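PDB 2F6K: metal-dependent hydrolase from Lactobacillus plantarum, which binds a manganese ion in an amidohydrolase-type TIM barrel and probably decarboxylates aminocarboxymuconate semialdehyde, a metal-dependent lyase reaction. Local coordinates for residues V16-R21 / I70-A75; T36-L41 / Q85-Q90; R128-Y131 / V136-R139; M182-M187 / I212-I217; D231-V236 / P250-L255. All blocks are in the same frame, centred on the assembly; numbering follows the deposited sequence.

Interaction 1: V16-R21 / I70-A75; sequences VEALKR and IRLVEA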
# COMPACT_ATOMS: atom_id res chain seq x y z
N VAL A 16 -20.44 17.81 -6.38
CA VAL A 16 -21.00 16.68 -7.10
C VAL A 16 -20.29 16.50 -8.45
O VAL A 16 -19.97 15.39 -8.85
CB VAL A 16 -22.52 16.88 -7.36
CG1 VAL A 16 -23.05 15.82 -8.31
CG2 VAL A 16 -23.28 16.81 -6.04
N GLU A 17 -20.05 17.62 -9.14
CA GLU A 17 -19.37 17.55 -10.43
C GLU A 17 -17.93 17.09 -10.25
O GLU A 17 -17.37 16.41 -11.11
CB GLU A 17 -19.40 18.91 -11.13
CG GLU A 17 -20.79 19.53 -11.17
CD GLU A 17 -20.91 20.68 -12.15
OE1 GLU A 17 -19.94 21.46 -12.30
OE2 GLU A 17 -21.99 20.80 -12.77
N ALA A 18 -17.33 17.46 -9.12
CA ALA A 18 -15.96 17.06 -8.85
C ALA A 18 -15.91 15.54 -8.60
O ALA A 18 -14.94 14.87 -8.97
CB ALA A 18 -15.41 17.82 -7.64
N LEU A 19 -16.95 15.01 -7.96
CA LEU A 19 -16.98 13.58 -7.69
C LEU A 19 -17.09 12.79 -8.98
O LEU A 19 -16.37 11.81 -9.17
CB LEU A 19 -18.14 13.22 -6.75
CG LEU A 19 -18.02 13.65 -5.28
CD1 LEU A 19 -19.28 13.27 -4.52
CD2 LEU A 19 -16.80 13.00 -4.65
N LYS A 20 -17.97 13.22 -9.88
CA LYS A 20 -18.12 12.51 -11.15
C LYS A 20 -16.83 12.58 -11.97
O LYS A 20 -16.41 11.61 -12.59
CB LYS A 20 -19.27 13.09 -11.97
CG LYS A 20 -20.64 12.87 -11.36
CD LYS A 20 -21.75 13.42 -12.25
CE LYS A 20 -23.12 13.36 -11.56
NZ LYS A 20 -23.46 11.98 -11.08
N ARG A 21 -16.21 13.75 -11.96
CA ARG A 21 -15.00 13.97 -12.73
C ARG A 21 -13.75 13.24 -12.22
O ARG A 21 -12.94 12.78 -13.02
CB ARG A 21 -14.74 15.49 -12.80
CG ARG A 21 -13.52 15.90 -13.61
CD ARG A 21 -13.52 17.39 -13.97
NE ARG A 21 -13.13 18.28 -12.87
CZ ARG A 21 -13.96 18.80 -11.97
NH1 ARG A 21 -15.26 18.53 -12.02
NH2 ARG A 21 -13.50 19.60 -11.02
N ILE A 70 -9.01 24.46 -3.04
CA ILE A 70 -9.33 25.73 -2.41
C ILE A 70 -10.64 26.31 -2.95
O ILE A 70 -11.39 26.97 -2.23
CB ILE A 70 -8.19 26.74 -2.63
CG1 ILE A 70 -7.00 26.33 -1.76
CG2 ILE A 70 -8.65 28.14 -2.28
CD1 ILE A 70 -5.81 27.26 -1.83
N ARG A 71 -10.90 26.05 -4.22
CA ARG A 71 -12.10 26.55 -4.87
C ARG A 71 -13.31 25.75 -4.39
O ARG A 71 -14.37 26.31 -4.10
CB ARG A 71 -11.91 26.41 -6.39
CG ARG A 71 -12.92 27.11 -7.26
CD ARG A 71 -12.54 26.99 -8.73
NE ARG A 71 -12.50 25.60 -9.18
CZ ARG A 71 -13.52 24.74 -9.12
NH1 ARG A 71 -14.69 25.12 -8.62
NH2 ARG A 71 -13.37 23.50 -9.58
N LEU A 72 -13.15 24.43 -4.28
CA LEU A 72 -14.25 23.58 -3.84
C LEU A 72 -14.62 23.86 -2.39
O LEU A 72 -15.81 23.90 -2.05
CB LEU A 72 -13.87 22.11 -4.02
CG LEU A 72 -13.83 21.66 -5.48
CD1 LEU A 72 -13.36 20.20 -5.57
CD2 LEU A 72 -15.21 21.81 -6.10
N VAL A 73 -13.61 24.05 -1.55
CA VAL A 73 -13.84 24.35 -0.14
C VAL A 73 -14.60 25.68 -0.02
O VAL A 73 -15.56 25.78 0.73
CB VAL A 73 -12.51 24.46 0.64
CG1 VAL A 73 -12.76 25.06 2.01
CG2 VAL A 73 -11.89 23.09 0.78
N GLU A 74 -14.16 26.69 -0.78
CA GLU A 74 -14.82 28.00 -0.73
C GLU A 74 -16.26 27.91 -1.22
O GLU A 74 -17.15 28.58 -0.68
CB GLU A 74 -14.03 29.02 -1.57
CG GLU A 74 -12.62 29.26 -1.05
CD GLU A 74 -11.87 30.37 -1.79
OE1 GLU A 74 -12.00 30.47 -3.03
OE2 GLU A 74 -11.14 31.14 -1.12
N ALA A 75 -16.51 27.09 -2.24
CA ALA A 75 -17.87 26.95 -2.76
C ALA A 75 -18.76 26.24 -1.75
O ALA A 75 -19.95 26.53 -1.64
CB ALA A 75 -17.85 26.17 -4.08
O HOH W 1 -15.22 21.12 -9.76
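Ala-18 and Leu-72 form the tight half of this contact between helix 13-22 and helix 66-86. The CB of Ala-18 meets the CD1 of Leu-72 at 3.8 Å, one methyl against another, and both residues are buried. Here the two backbones also come nearest, with 8.4 Å between the CA atoms of Ala-18 and Leu-72. The pairing is one of unequal partners: the alanine offers no more than its CB, and the leucine spans the rest of the gap. Leu-72 does so with CG set beside its backbone N (chi1 -71°) and the branch beyond it extended, which carries CD1 across to the smaller residue.

The exposed half is far looser. Arg-21 and Arg-71 bring two positive groups near each other, NH2 of Arg-21 lying 4.2 Å from NH2 of Arg-71, with the guanidinium planes 35° apart. Each chain runs out extended and then bends at chi3. A water mediates between them, accepting from Arg-21 NH2 at 2.6 Å and from Arg-71 NH2 at 3.0 Å, and it sits in the plane of the Arg-71 guanidinium, at its edge. Glu-68 makes a salt bridge with the same NH2 of Arg-21, which is likely to ease the like-charge encounter.

In the TIM-barrel fold, helix 13-22 lies in the connection from strand 3-9 to strand 49-55, ahead of helix 37-46, and packs against helix 66-86, the helix between strands 49-55 and 91-95. Leu-72 also packs on Ser-14 of helix 13-22, and Ala-18 on Phe-63 of a nearby loop.

Interaction 2: T36-L41 / Q85-Q90; sequences TPQLTL and QQYPDQ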
# COMPACT_ATOMS: atom_id res chain seq x y z
N THR A 36 -30.92 18.40 -2.00
CA THR A 36 -31.29 19.80 -2.18
C THR A 36 -31.59 20.24 -0.76
O THR A 36 -31.76 19.40 0.11
CB THR A 36 -32.58 20.01 -3.02
OG1 THR A 36 -33.72 19.53 -2.29
CG2 THR A 36 -32.48 19.30 -4.37
N PRO A 37 -31.63 21.55 -0.50
CA PRO A 37 -31.93 21.98 0.88
C PRO A 37 -33.31 21.51 1.36
O PRO A 37 -33.52 21.24 2.55
CB PRO A 37 -31.84 23.50 0.78
CG PRO A 37 -30.80 23.70 -0.30
CD PRO A 37 -31.15 22.66 -1.34
N GLN A 38 -34.26 21.43 0.43
CA GLN A 38 -35.60 20.98 0.79
C GLN A 38 -35.71 19.54 1.32
O GLN A 38 -36.60 19.23 2.12
CB GLN A 38 -36.54 21.11 -0.41
CG GLN A 38 -36.82 22.53 -0.82
CD GLN A 38 -37.29 23.43 0.32
OE1 GLN A 38 -38.13 23.05 1.15
NE2 GLN A 38 -36.76 24.64 0.34
N LEU A 39 -34.82 18.66 0.86
CA LEU A 39 -34.84 17.28 1.33
C LEU A 39 -34.50 17.27 2.81
O LEU A 39 -35.17 16.63 3.60
CB LEU A 39 -33.84 16.42 0.56
CG LEU A 39 -33.94 14.92 0.85
CD1 LEU A 39 -35.26 14.36 0.31
CD2 LEU A 39 -32.74 14.25 0.22
N THR A 40 -33.44 17.98 3.19
CA THR A 40 -33.05 18.03 4.60
C THR A 40 -34.16 18.65 5.45
O THR A 40 -34.56 18.13 6.50
CB THR A 40 -31.77 18.87 4.78
OG1 THR A 40 -30.67 18.23 4.13
CG2 THR A 40 -31.46 19.07 6.27
N LEU A 41 -34.65 19.80 4.99
CA LEU A 41 -35.71 20.50 5.69
C LEU A 41 -36.98 19.67 5.88
O LEU A 41 -37.58 19.66 6.96
CB LEU A 41 -36.02 21.82 4.97
CG LEU A 41 -34.94 22.90 5.06
CD1 LEU A 41 -35.21 24.00 4.04
CD2 LEU A 41 -34.90 23.46 6.49
N GLN A 85 -28.04 31.72 6.37
CA GLN A 85 -28.69 33.03 6.24
C GLN A 85 -30.11 32.89 5.72
O GLN A 85 -30.97 33.71 6.03
CB GLN A 85 -27.89 33.94 5.30
CG GLN A 85 -26.54 34.37 5.84
CD GLN A 85 -25.70 35.11 4.81
OE1 GLN A 85 -24.58 35.52 5.09
NE2 GLN A 85 -26.24 35.27 3.61
N GLN A 86 -30.38 31.86 4.93
CA GLN A 86 -31.71 31.66 4.39
C GLN A 86 -32.63 30.96 5.40
O GLN A 86 -33.84 31.22 5.43
CB GLN A 86 -31.61 30.86 3.10
CG GLN A 86 -32.89 30.87 2.29
CD GLN A 86 -32.75 30.18 0.93
OE1 GLN A 86 -31.65 29.80 0.51
NE2 GLN A 86 -33.87 30.04 0.22
N TYR A 87 -32.07 30.09 6.23
CA TYR A 87 -32.86 29.38 7.24
C TYR A 87 -32.16 29.45 8.59
O TYR A 87 -31.79 28.43 9.17
CB TYR A 87 -33.05 27.92 6.84
CG TYR A 87 -33.65 27.74 5.47
CD1 TYR A 87 -32.84 27.76 4.34
CD2 TYR A 87 -35.03 27.61 5.30
CE1 TYR A 87 -33.39 27.65 3.06
CE2 TYR A 87 -35.59 27.50 4.02
CZ TYR A 87 -34.76 27.52 2.91
OH TYR A 87 -35.28 27.43 1.64
N PRO A 88 -32.00 30.67 9.13
CA PRO A 88 -31.34 30.91 10.42
C PRO A 88 -31.82 30.00 11.55
O PRO A 88 -31.04 29.60 12.41
CB PRO A 88 -31.68 32.38 10.71
CG PRO A 88 -31.87 32.98 9.34
CD PRO A 88 -32.65 31.90 8.64
N ASP A 89 -33.10 29.67 11.54
CA ASP A 89 -33.64 28.83 12.59
C ASP A 89 -33.61 27.32 12.35
O ASP A 89 -33.81 26.56 13.29
CB ASP A 89 -35.07 29.27 12.91
CG ASP A 89 -35.13 30.72 13.39
OD1 ASP A 89 -34.42 31.05 14.38
OD2 ASP A 89 -35.88 31.52 12.78
N GLN A 90 -33.37 26.89 11.12
CA GLN A 90 -33.32 25.46 10.82
C GLN A 90 -31.92 24.95 10.49
O GLN A 90 -31.56 23.84 10.87
CB GLN A 90 -34.22 25.09 9.64
CG GLN A 90 -35.70 25.06 9.93
CD GLN A 90 -36.30 26.43 10.03
OE1 GLN A 90 -36.24 27.21 9.08
NE2 GLN A 90 -36.87 26.73 11.18
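Leu-41 and Tyr-87 are brought together by matching first torsions, each with CG beside its own backbone N and opposite the carbonyl carbon (chi1 -71° for Leu-41, -54° for Tyr-87). The leucine thereby projects from helix 37-46 with its two methyls ahead, and the tyrosine turns the face of its ring to meet one of them. CD1 of Leu-41 rests over that face, 3.8 Å from the centroid of the Tyr-87 ring and 21° off its normal, a CH-pi contact displaced toward the rim. The closest ring atom is CE2 of Tyr-87, 3.5 Å from Leu-41 CD1.

The second methyl serves a different partner: CD2 of Leu-41 touches the aliphatic start of Gln-90, 3.6 Å from its CB. One leucine fork thus spans the turn that closes helix 66-86, where the backbone N of Gln-90 donates to the carbonyl O of Tyr-87 at 2.9 Å. Farther out, the bent chain of Gln-38 brings its NE2 to 3.4 Å from the phenolic OH of Tyr-87. With an alanine in place of Tyr-87 the ring would be gone, and Leu-41 CD1 would probably lose the surface it lies on, opening a gap between helix 37-46 and the turn.

Thr-36 is the N-cap of helix 37-46, and its OG1 accepts a weak capping bond from Leu-39 N. Beyond the turn, the backbone of Gln-90 bonds to that of Ser-52 as strand 91-95 begins alongside strand 49-55. Helix, turn and parallel strand in this order make up the repeating alpha/beta connection of a TIM barrel.

Interaction 3: R128-Y131 / V136-R139; sequences RGLY and VLER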
# COMPACT_ATOMS: atom_id res chain seq x y z
N ARG A 128 -6.31 12.08 1.59
CA ARG A 128 -5.33 11.42 0.73
C ARG A 128 -4.05 11.03 1.45
O ARG A 128 -2.96 11.12 0.89
CB ARG A 128 -4.96 12.30 -0.48
CG ARG A 128 -6.07 12.43 -1.54
CD ARG A 128 -5.53 13.10 -2.81
NE ARG A 128 -4.68 12.21 -3.60
CZ ARG A 128 -5.14 11.30 -4.46
NH1 ARG A 128 -6.44 11.15 -4.64
NH2 ARG A 128 -4.30 10.53 -5.14
N GLY A 129 -4.16 10.61 2.71
CA GLY A 129 -2.96 10.19 3.42
C GLY A 129 -2.49 11.06 4.57
O GLY A 129 -1.69 10.62 5.40
N LEU A 130 -2.95 12.31 4.63
CA LEU A 130 -2.58 13.18 5.73
C LEU A 130 -3.67 13.02 6.79
O LEU A 130 -4.78 13.53 6.64
CB LEU A 130 -2.50 14.65 5.27
CG LEU A 130 -1.82 15.60 6.27
CD1 LEU A 130 -1.60 16.95 5.63
CD2 LEU A 130 -2.67 15.74 7.52
N TYR A 131 -3.34 12.30 7.86
CA TYR A 131 -4.30 12.06 8.93
C TYR A 131 -4.38 13.23 9.90
O TYR A 131 -3.36 13.85 10.23
CB TYR A 131 -3.96 10.76 9.69
CG TYR A 131 -4.39 9.51 8.95
CD1 TYR A 131 -3.69 9.05 7.83
CD2 TYR A 131 -5.58 8.86 9.30
CE1 TYR A 131 -4.17 7.99 7.07
CE2 TYR A 131 -6.07 7.80 8.54
CZ TYR A 131 -5.36 7.37 7.42
OH TYR A 131 -5.89 6.38 6.62
N VAL A 136 1.75 18.50 10.50
CA VAL A 136 1.78 19.25 9.25
C VAL A 136 0.74 20.36 9.32
O VAL A 136 0.80 21.35 8.59
CB VAL A 136 1.47 18.32 8.04
CG1 VAL A 136 1.13 19.14 6.80
CG2 VAL A 136 2.67 17.45 7.74
N LEU A 137 -0.21 20.20 10.24
CA LEU A 137 -1.30 21.15 10.41
C LEU A 137 -1.30 21.89 11.75
O LEU A 137 -2.33 22.40 12.17
CB LEU A 137 -2.64 20.43 10.23
CG LEU A 137 -3.29 20.27 8.84
CD1 LEU A 137 -2.26 20.08 7.78
CD2 LEU A 137 -4.24 19.09 8.87
N GLU A 138 -0.16 21.95 12.42
CA GLU A 138 -0.11 22.63 13.71
C GLU A 138 -0.71 24.03 13.69
O GLU A 138 -1.54 24.37 14.53
CB GLU A 138 1.32 22.73 14.23
CG GLU A 138 1.93 21.41 14.64
CD GLU A 138 3.19 21.59 15.47
OE1 GLU A 138 3.97 22.54 15.19
OE2 GLU A 138 3.40 20.78 16.41
N ARG A 139 -0.29 24.85 12.73
CA ARG A 139 -0.81 26.21 12.67
C ARG A 139 -2.33 26.23 12.57
O ARG A 139 -2.98 27.17 13.04
CB ARG A 139 -0.18 26.97 11.50
CG ARG A 139 1.33 27.13 11.67
CD ARG A 139 1.97 27.95 10.56
NE ARG A 139 3.41 28.06 10.73
CZ ARG A 139 4.29 27.10 10.43
NH1 ARG A 139 3.87 25.94 9.94
NH2 ARG A 139 5.58 27.29 10.63
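Leu-130 reaches over to Val-136 and Leu-137 with its two methyls, and its side chain can be followed outward to see how. CB leaves the short strand in the direction of the opposing segment. CG then lies opposite the backbone N (chi1 -167°), which extends the chain and points the fork at both partners. At the tip the branches divide the work. CD1 meets CG1 of Val-136 at 3.7 Å, lies 4.1 Å from the Val-136 CB, and touches CD1 of Leu-137 at 3.9 Å. CD2 turns to the other Leu-137 methyl, with 3.9 Å between Leu-130 CD2 and Leu-137 CD2. The contact is wholly apolar, two leucine forks meeting methyl to methyl with a valine beside them.

Leu-130 also packs on Pro-100, and Leu-137 on Ile-99, while Val-136 has Tyr-101 of the second subunit against it. In the fold, strands 126-127 and 130-131 form a small antiparallel hairpin, its Arg-128 and Gly-129 close to a type I' turn, inserted after barrel strand 120-124; Leu-137 is the N-cap of helix 138-145, which leads on to barrel strand 150-154.

Interaction 4: M182-M187 / I212-I217; sequences MTFINM and IVDDRI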
# COMPACT_ATOMS: atom_id res chain seq x y z
N MSE A 182 -8.00 4.92 13.89
CA MSE A 182 -6.58 5.19 13.70
C MSE A 182 -6.30 6.67 13.95
O MSE A 182 -5.29 7.01 14.57
CB MSE A 182 -6.14 4.79 12.29
CG MSE A 182 -6.26 3.30 11.99
SE MSE A 182 -5.36 2.78 10.33
CE MSE A 182 -6.72 3.30 9.05
N THR A 183 -7.21 7.53 13.50
CA THR A 183 -7.04 8.96 13.68
C THR A 183 -7.06 9.40 15.14
O THR A 183 -6.26 10.25 15.54
CB THR A 183 -8.10 9.75 12.89
OG1 THR A 183 -8.01 9.43 11.50
CG2 THR A 183 -7.89 11.26 13.06
N PHE A 184 -7.97 8.85 15.93
CA PHE A 184 -8.06 9.20 17.35
C PHE A 184 -6.74 8.88 18.06
O PHE A 184 -6.22 9.68 18.84
CB PHE A 184 -9.17 8.41 18.03
CG PHE A 184 -9.28 8.66 19.51
CD1 PHE A 184 -9.81 9.85 19.99
CD2 PHE A 184 -8.88 7.69 20.42
CE1 PHE A 184 -9.95 10.07 21.36
CE2 PHE A 184 -9.01 7.90 21.80
CZ PHE A 184 -9.55 9.09 22.26
N ILE A 185 -6.20 7.70 17.79
CA ILE A 185 -4.96 7.30 18.42
C ILE A 185 -3.82 8.19 17.93
O ILE A 185 -2.92 8.53 18.69
CB ILE A 185 -4.68 5.81 18.11
CG1 ILE A 185 -5.86 4.97 18.62
CG2 ILE A 185 -3.37 5.38 18.75
CD1 ILE A 185 -5.71 3.47 18.43
N ASN A 186 -3.88 8.58 16.66
CA ASN A 186 -2.84 9.43 16.10
C ASN A 186 -2.83 10.72 16.91
O ASN A 186 -1.78 11.27 17.23
CB ASN A 186 -3.16 9.72 14.63
CG ASN A 186 -1.99 10.32 13.89
OD1 ASN A 186 -2.06 11.44 13.40
ND2 ASN A 186 -0.89 9.58 13.82
N MSE A 187 -4.03 11.19 17.24
CA MSE A 187 -4.18 12.41 18.01
C MSE A 187 -3.63 12.22 19.43
O MSE A 187 -3.13 13.15 20.05
CB MSE A 187 -5.65 12.81 18.01
CG MSE A 187 -6.14 13.17 16.62
SE MSE A 187 -8.04 13.50 16.52
CE MSE A 187 -8.12 15.36 17.05
N ILE A 212 -13.80 -0.42 22.26
CA ILE A 212 -13.07 -1.66 22.50
C ILE A 212 -11.54 -1.55 22.58
O ILE A 212 -10.91 -2.25 23.37
CB ILE A 212 -13.42 -2.71 21.42
CG1 ILE A 212 -14.87 -3.16 21.60
CG2 ILE A 212 -12.45 -3.90 21.50
CD1 ILE A 212 -15.32 -4.23 20.61
N VAL A 213 -10.93 -0.68 21.78
CA VAL A 213 -9.47 -0.56 21.82
C VAL A 213 -8.89 0.20 23.01
O VAL A 213 -7.78 -0.08 23.45
CB VAL A 213 -8.89 0.09 20.54
CG1 VAL A 213 -8.92 -0.90 19.41
CG2 VAL A 213 -9.67 1.34 20.17
N ASP A 214 -9.65 1.17 23.52
CA ASP A 214 -9.17 1.97 24.64
C ASP A 214 -8.52 1.12 25.73
O ASP A 214 -7.39 1.39 26.13
CB ASP A 214 -10.31 2.81 25.24
CG ASP A 214 -10.65 4.03 24.38
OD1 ASP A 214 -9.97 4.22 23.34
OD2 ASP A 214 -11.57 4.79 24.74
N ASP A 215 -9.21 0.09 26.19
CA ASP A 215 -8.69 -0.76 27.25
C ASP A 215 -7.44 -1.51 26.85
O ASP A 215 -6.64 -1.89 27.69
CB ASP A 215 -9.77 -1.74 27.69
CG ASP A 215 -10.96 -1.04 28.29
OD1 ASP A 215 -12.10 -1.47 28.03
OD2 ASP A 215 -10.75 -0.05 29.03
N ARG A 216 -7.27 -1.70 25.55
CA ARG A 216 -6.12 -2.43 25.04
C ARG A 216 -4.88 -1.55 24.94
O ARG A 216 -3.77 -2.00 25.18
CB ARG A 216 -6.46 -3.01 23.67
CG ARG A 216 -5.50 -4.07 23.16
CD ARG A 216 -5.93 -4.51 21.75
NE ARG A 216 -5.03 -5.51 21.18
CZ ARG A 216 -4.92 -6.76 21.61
NH1 ARG A 216 -5.66 -7.17 22.63
NH2 ARG A 216 -4.07 -7.59 21.03
N ILE A 217 -5.08 -0.28 24.58
CA ILE A 217 -3.96 0.64 24.42
C ILE A 217 -3.72 1.52 25.64
O ILE A 217 -2.69 2.20 25.73
CB ILE A 217 -4.20 1.56 23.21
CG1 ILE A 217 -5.36 2.51 23.50
CG2 ILE A 217 -4.50 0.72 21.98
CD1 ILE A 217 -5.63 3.51 22.39
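Phe-184 and Asp-214 are the flat groups of this contact, and they meet at a slant. CE2 of the Phe-184 ring lies 4.1 Å from OD1 of Asp-214, with the ring and carboxylate planes 34° apart and the two side chains crossing at nearly a right angle. Phe-184 reaches this place with CG anti to its backbone N (chi1 177°), and its ring packs further on Val-232 and Met-233 of helix 229-235. Met-233 touches Asp-214 as well.

Helix 171-189 follows strand 150-154 and helix 210-225 follows strand 200-203, so this is packing between successive members of the outer helical layer of a TIM barrel.

Alongside the flat pair, two isoleucines meet tip to tip. CD1 of Ile-185 is 4.0 Å from CD1 of Ile-217, and the same Ile-217 methyl also lies 4.0 Å from CG1 of Ile-185. Ile-217 places its CG1 between backbone N and carbonyl carbon (chi1 68°), with CD1 extended beyond it. Its helix is kinked at Asp-215 and Arg-216, whose N atoms lack the regular helical bond to the turn before; there the carbonyl O of Val-213 takes both Arg-216 N, at 2.7 Å, and Ile-217 N, at 2.9 Å. On another side of the same helix, Asp-215 forms a salt bridge with Arg-247 of the third subunit, while Ile-185 packs on Asp-166 of that subunit.

Interaction 5: D231-V236 / P250-L255; sequences DVMHHV and PTLMSL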
# COMPACT_ATOMS: atom_id res chain seq x y z
N ASP A 231 -9.25 9.81 30.43
CA ASP A 231 -9.53 11.23 30.67
C ASP A 231 -9.92 11.87 29.34
O ASP A 231 -10.83 12.70 29.28
CB ASP A 231 -8.31 11.96 31.24
CG ASP A 231 -8.03 11.59 32.67
OD1 ASP A 231 -9.01 11.39 33.44
OD2 ASP A 231 -6.84 11.51 33.04
N VAL A 232 -9.23 11.47 28.27
CA VAL A 232 -9.52 12.01 26.95
C VAL A 232 -10.95 11.66 26.51
O VAL A 232 -11.64 12.47 25.90
CB VAL A 232 -8.51 11.49 25.90
CG1 VAL A 232 -8.80 12.10 24.55
CG2 VAL A 232 -7.09 11.83 26.34
N MSE A 233 -11.38 10.44 26.83
CA MSE A 233 -12.73 10.01 26.46
C MSE A 233 -13.78 10.86 27.17
O MSE A 233 -14.91 10.97 26.70
CB MSE A 233 -12.92 8.53 26.79
CG MSE A 233 -12.11 7.58 25.88
SE MSE A 233 -12.60 7.69 23.98
CE MSE A 233 -14.26 6.70 24.08
N HIS A 234 -13.40 11.47 28.28
CA HIS A 234 -14.33 12.32 29.02
C HIS A 234 -14.30 13.72 28.43
O HIS A 234 -15.29 14.46 28.49
CB HIS A 234 -13.92 12.41 30.50
CG HIS A 234 -14.32 11.21 31.31
ND1 HIS A 234 -13.57 10.76 32.38
CD2 HIS A 234 -15.39 10.40 31.22
CE1 HIS A 234 -14.17 9.71 32.91
NE2 HIS A 234 -15.27 9.47 32.23
N HIS A 235 -13.16 14.07 27.85
CA HIS A 235 -12.94 15.39 27.28
C HIS A 235 -13.55 15.67 25.91
O HIS A 235 -14.00 16.79 25.66
CB HIS A 235 -11.43 15.65 27.23
CG HIS A 235 -11.06 17.01 26.72
ND1 HIS A 235 -10.36 17.20 25.55
CD2 HIS A 235 -11.25 18.24 27.26
CE1 HIS A 235 -10.13 18.49 25.39
NE2 HIS A 235 -10.65 19.14 26.41
N VAL A 236 -13.57 14.68 25.03
CA VAL A 236 -14.13 14.89 23.71
C VAL A 236 -15.63 14.66 23.65
O VAL A 236 -16.27 14.35 24.65
CB VAL A 236 -13.46 13.97 22.67
CG1 VAL A 236 -11.94 14.08 22.79
CG2 VAL A 236 -13.93 12.55 22.86
N PRO A 250 -24.11 1.79 24.29
CA PRO A 250 -24.02 1.39 25.70
C PRO A 250 -22.57 1.25 26.18
O PRO A 250 -22.24 1.62 27.31
CB PRO A 250 -24.78 0.07 25.73
CG PRO A 250 -25.87 0.31 24.72
CD PRO A 250 -25.09 0.95 23.57
N THR A 251 -21.70 0.70 25.33
CA THR A 251 -20.30 0.55 25.72
C THR A 251 -19.66 1.93 25.88
O THR A 251 -18.99 2.20 26.88
CB THR A 251 -19.51 -0.27 24.67
OG1 THR A 251 -20.02 -1.61 24.61
CG2 THR A 251 -18.03 -0.33 25.04
N LEU A 252 -19.90 2.80 24.91
CA LEU A 252 -19.36 4.15 24.90
C LEU A 252 -19.74 4.97 26.14
O LEU A 252 -18.98 5.83 26.59
CB LEU A 252 -19.83 4.89 23.65
CG LEU A 252 -19.48 6.39 23.60
CD1 LEU A 252 -17.99 6.56 23.40
CD2 LEU A 252 -20.25 7.06 22.47
N MSE A 253 -20.92 4.71 26.69
CA MSE A 253 -21.39 5.46 27.85
C MSE A 253 -20.65 5.15 29.14
O MSE A 253 -20.79 5.87 30.13
CB MSE A 253 -22.90 5.28 28.02
CG MSE A 253 -23.68 5.83 26.82
SE MSE A 253 -25.60 5.71 26.94
CE MSE A 253 -25.74 3.80 27.16
N SER A 254 -19.86 4.08 29.14
CA SER A 254 -19.08 3.76 30.32
C SER A 254 -17.74 4.50 30.24
O SER A 254 -16.93 4.44 31.17
CB SER A 254 -18.83 2.25 30.40
OG SER A 254 -17.89 1.84 29.42
N LEU A 255 -17.52 5.20 29.12
CA LEU A 255 -16.28 5.94 28.90
C LEU A 255 -16.51 7.43 28.63
O LEU A 255 -15.72 8.27 29.04
CB LEU A 255 -15.52 5.36 27.71
CG LEU A 255 -14.94 3.95 27.81
CD1 LEU A 255 -14.69 3.41 26.41
CD2 LEU A 255 -13.65 3.99 28.61
O HOH W 2 -17.38 7.29 32.07
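Met-233, modelled as selenomethionine, supplies the apolar part of this contact by laying its terminal methyl against both Leu-252 and Leu-255. Its CE lies 3.8 Å from CD1 of Leu-252 and 4.1 Å from CD1 of Leu-255. Bends at both chi2 (-62°) and chi3 (-76°) fold the chain back, so that this one methyl serves both leucines.

A second group of contacts gathers round the carbonyl O of Leu-255. CB of Met-233 approaches this oxygen to 3.6 Å, and CD2 of His-234 to 3.1 Å. The imidazole stands obliquely to it, and NE2, although near, has too poor an angle to bond to that oxygen.

The polar interactions run through water and within the turn. A water at the edge of the His-234 ring, in its plane, is 3.0 Å from NE2 and gives a weak bond to the carbonyl O of Ser-254. Ser-254 OG donates to the carbonyl O of Thr-251 at 2.8 Å, lying in the carbonyl plane; the same oxygen also accepts from Ser-254 N, so two bonds tie the turn together. Arg-247 of the third subunit is a further hydrogen-bonding partner of Ser-254 OG.

Helix 229-235 runs into barrel strand 237-239, and helix 248-252 lies between that strand and strand 261-262. Helix 210-225 borders both segments, its Leu-210 against Met-233 and its Asp-214 against Leu-255, and Val-232 packs on Leu-188 of helix 171-189.

The five contacts sample the periphery of one TIM-barrel domain. Interactions 1 and 2 share helix 66-86, which packs on helix 13-22 near its start, while the turn that follows it meets helix 37-46; their segments alternate along the chain, with centres about 21 Å apart. Interactions 3, 4 and 5 follow in series and all touch the third subunit, linking barrel packing to contacts between subunits. Tyr-131 of interaction 3 packs on Met-182 and Thr-183 of interaction 4, while interactions 4 and 5, with centres about 12 Å apart, merge through Phe-184, Asp-214 and Met-233. The centres of interactions 1 and 5, about 36 Å apart, lie on opposite sides of the chain's centre.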